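Local coordinates for protein beta-lactamase II (Erythrobacter litoralis, PDB 6V72) that probably catalyses the zinc-dependent hydrolysis of beta-lactams to substituted beta-amino acids, as a class B metallo-beta-lactamase, at residues D199-T202 with A203-A206; Y205-S208 with V209-A213. One frame throughout, in Å; residues are numbered along the deposited sequence.

Contact 1 (D199-T202 with A203-A206)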
# COMPACT_ATOMS: atom_id res chain seq x y z
N ASP A 199 4.77 0.89 8.38
CA ASP A 199 5.25 0.47 9.69
C ASP A 199 5.58 -1.02 9.75
O ASP A 199 5.79 -1.56 10.84
CB ASP A 199 4.22 0.79 10.78
CG ASP A 199 3.90 2.27 10.85
OD1 ASP A 199 4.83 3.09 10.76
OD2 ASP A 199 2.71 2.61 11.01
N ALA A 200 5.61 -1.69 8.61
CA ALA A 200 5.65 -3.14 8.57
C ALA A 200 7.06 -3.66 8.82
O ALA A 200 8.07 -3.01 8.51
CB ALA A 200 5.17 -3.65 7.21
N ASP A 201 7.12 -4.88 9.36
CA ASP A 201 8.36 -5.66 9.35
C ASP A 201 8.31 -6.55 8.12
O ASP A 201 7.78 -7.66 8.15
CB ASP A 201 8.48 -6.46 10.64
CG ASP A 201 9.79 -7.20 10.75
OD1 ASP A 201 10.43 -7.49 9.71
OD2 ASP A 201 10.17 -7.52 11.89
N THR A 202 8.84 -6.04 7.00
CA THR A 202 8.62 -6.73 5.73
C THR A 202 9.39 -8.04 5.66
O THR A 202 8.94 -8.99 5.02
CB THR A 202 8.99 -5.82 4.56
OG1 THR A 202 10.33 -5.35 4.71
CG2 THR A 202 8.03 -4.61 4.50
N ALA A 203 10.54 -8.12 6.33
CA ALA A 203 11.32 -9.35 6.26
C ALA A 203 10.66 -10.47 7.03
O ALA A 203 10.77 -11.64 6.64
CB ALA A 203 12.74 -9.11 6.78
N ALA A 204 9.96 -10.14 8.13
CA ALA A 204 9.38 -11.15 9.01
C ALA A 204 7.96 -11.51 8.63
O ALA A 204 7.46 -12.54 9.09
CB ALA A 204 9.39 -10.66 10.46
N TYR A 205 7.33 -10.71 7.76
CA TYR A 205 5.88 -10.81 7.54
C TYR A 205 5.47 -12.22 7.15
O TYR A 205 4.53 -12.79 7.72
CB TYR A 205 5.47 -9.79 6.47
CG TYR A 205 4.02 -9.33 6.49
CD1 TYR A 205 2.96 -10.22 6.49
CD2 TYR A 205 3.73 -7.97 6.45
CE1 TYR A 205 1.65 -9.78 6.47
CE2 TYR A 205 2.44 -7.51 6.45
CZ TYR A 205 1.40 -8.41 6.47
OH TYR A 205 0.11 -7.91 6.46
N ALA A 206 6.16 -12.83 6.18
CA ALA A 206 5.72 -14.14 5.72
C ALA A 206 5.81 -15.19 6.83
O ALA A 206 4.88 -15.99 7.00
CB ALA A 206 6.56 -14.57 4.51
O HOH W 1 11.85 -5.90 8.07
O HOH W 2 8.13 -11.52 4.37

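Contact 2 (Y205-S208 with V209-A213)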
# COMPACT_ATOMS: atom_id res chain seq x y z
N TYR A 205 7.33 -10.71 7.76
CA TYR A 205 5.88 -10.81 7.54
C TYR A 205 5.47 -12.22 7.15
O TYR A 205 4.53 -12.79 7.72
CB TYR A 205 5.47 -9.79 6.47
CG TYR A 205 4.02 -9.33 6.49
CD1 TYR A 205 2.96 -10.22 6.49
CD2 TYR A 205 3.73 -7.97 6.45
CE1 TYR A 205 1.65 -9.78 6.47
CE2 TYR A 205 2.44 -7.51 6.45
CZ TYR A 205 1.40 -8.41 6.47
OH TYR A 205 0.11 -7.91 6.46
N ALA A 206 6.16 -12.83 6.18
CA ALA A 206 5.72 -14.14 5.72
C ALA A 206 5.81 -15.19 6.83
O ALA A 206 4.88 -15.99 7.00
CB ALA A 206 6.56 -14.57 4.51
N GLN A 207 6.91 -15.21 7.59
CA GLN A 207 6.99 -16.20 8.66
C GLN A 207 5.95 -15.93 9.74
O GLN A 207 5.41 -16.87 10.32
CB GLN A 207 8.39 -16.21 9.28
CG GLN A 207 8.58 -17.32 10.31
CD GLN A 207 8.31 -18.71 9.72
OE1 GLN A 207 8.77 -19.04 8.61
NE2 GLN A 207 7.59 -19.52 10.47
N SER A 208 5.67 -14.66 10.03
CA SER A 208 4.62 -14.38 11.02
C SER A 208 3.27 -14.89 10.55
O SER A 208 2.48 -15.40 11.34
CB SER A 208 4.58 -12.89 11.33
OG SER A 208 5.86 -12.45 11.81
N VAL A 209 2.98 -14.77 9.25
CA VAL A 209 1.73 -15.34 8.76
C VAL A 209 1.75 -16.87 8.90
O VAL A 209 0.75 -17.47 9.29
CB VAL A 209 1.48 -14.90 7.30
CG1 VAL A 209 0.25 -15.62 6.71
CG2 VAL A 209 1.25 -13.41 7.24
N ARG A 210 2.89 -17.51 8.60
CA ARG A 210 2.96 -18.95 8.79
C ARG A 210 2.74 -19.32 10.24
O ARG A 210 2.13 -20.36 10.55
CB ARG A 210 4.32 -19.49 8.34
CG ARG A 210 4.62 -19.32 6.85
CD ARG A 210 5.92 -20.07 6.49
NE ARG A 210 6.31 -19.72 5.13
CZ ARG A 210 7.26 -18.84 4.82
NH1 ARG A 210 8.00 -18.27 5.77
NH2 ARG A 210 7.49 -18.54 3.54
N ASN A 211 3.30 -18.52 11.16
CA ASN A 211 3.13 -18.78 12.59
C ASN A 211 1.66 -18.70 13.00
O ASN A 211 1.17 -19.56 13.74
CB ASN A 211 3.96 -17.78 13.39
CG ASN A 211 5.46 -18.01 13.24
OD1 ASN A 211 5.91 -19.09 12.84
ND2 ASN A 211 6.24 -17.00 13.60
N PHE A 212 0.96 -17.67 12.53
CA PHE A 212 -0.48 -17.54 12.78
C PHE A 212 -1.24 -18.75 12.25
O PHE A 212 -2.11 -19.31 12.94
CB PHE A 212 -1.00 -16.25 12.14
CG PHE A 212 -2.50 -16.11 12.12
CD1 PHE A 212 -3.20 -15.81 13.28
CD2 PHE A 212 -3.21 -16.24 10.93
CE1 PHE A 212 -4.60 -15.66 13.25
CE2 PHE A 212 -4.59 -16.10 10.89
CZ PHE A 212 -5.29 -15.81 12.06
N ALA A 213 -0.94 -19.16 11.01
CA ALA A 213 -1.64 -20.30 10.41
C ALA A 213 -1.42 -21.57 11.24
O ALA A 213 -2.34 -22.39 11.37
CB ALA A 213 -1.15 -20.51 8.98

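Contact 1 (D199-T202 with A203-A206)
Asp201 and Ala204, three residues apart where the loop runs into helix 205-215, show how a side chain can serve backbone N-H groups at the approach to a helix. The Asp201 carboxylate swings away from its own backbone N (chi1 -175°) and leans over the turn, where OD1 accepts the N-H of Ala204 at 3.1 Å. The donor comes from above the carboxylate plane, 57° out of it, in a moderately bent bond. The same N-H also reaches Asp201 O in a weak bond of 3.3 Å, so the amide is shared between two oxygens of one residue. The methyl CB of Ala204 lies over the same face of the carboxylate, 3.5 Å from Asp201 CG.

Water extends the network. One molecule donates to Asp201 OD1 at 2.7 Å and accepts the N-H of Ala203, linking a second amide to the carboxylate through the water. A second water accepts the N-H of Ala206, 3.0 Å from Ala206 N, and lies within hydrogen-bonding distance of Thr202 O. The Tyr205 hydroxyl is bound to Met185 O, while Thr202 packs on Ala198 of the second subunit.

One amide N-H and one water, the latter itself held by the N-H of Ala203, thus donate to a single carboxylate oxygen. Such donors would be expected to stabilise a negative charge on Asp201.

Contact 2 (Y205-S208 with V209-A213)
In Gln207, CG lies opposite the backbone N (chi1 -174°) and the chain then bends at chi2 (58°), which carries its amide alongside the helix into reach of both Arg210 and Asn211. Arg210 sets out with CG beside its own N and runs extended from CG to NE, which lays the guanidinium back along the helix, over the preceding turn and close to Ala206. NH1 donates to Gln207 OE1 at 3.0 Å, from above the plane of that carbonyl and not along a lone pair, while the oxygen lies near the edge of the guanidinium. The two flat groups are turned 39° apart. At the other end of the amide, Gln207 NE2 donates to Asn211 OD1 at 2.9 Å; the acceptor lies in the Gln207 amide plane, whereas the donor stands above the Asn211 carbonyl plane. With one bond at its oxygen and one at its nitrogen, the amide is fixed in its rotation and links positions three and four residues further on.

Beneath these side chains the helical ladder is regular, for example Arg210 N to Ala206 O and Phe212 N to Ser208 O, each at 3.0 Å. On another side of the helix, Val209 CG2 meets the edge of the Tyr205 ring, 3.7 Å from CD1. Ser208 OG hydrogen-bonds to Gly163 O and Asn211 ND2 to Pro161 O, tying the helix to the loop after strand 157-159; Ala204 O, four residues back, shares the single Ser208 hydroxyl proton.

Helix 205-215 connects strands 179-181 and 221-223 in a beta-alpha-beta unit and packs against helix 233-243, where Val209 touches Thr238, Ala206 touches Ala242, and Arg210 forms a salt bridge with the calcium ligand Glu243.

Overall arrangement
Contacts 1 and 2 follow each other along the chain and share Tyr205 and Ala206, their centres about 10 Å apart. Contact 1 leads from the loop after strand 179-181 into helix 205-215, and contact 2 continues along that helix, ahead of strand 221-223. One lies at the surface and meets the second subunit; the other is largely buried. The loop carries Asp199, a zinc ligand in another structure of this protein though no zinc is bound to this chain here, and the shared Tyr205 side chain lies about 4 Å from that of the zinc ligand His165. The two contacts therefore join a metal-site loop to the helix that follows it.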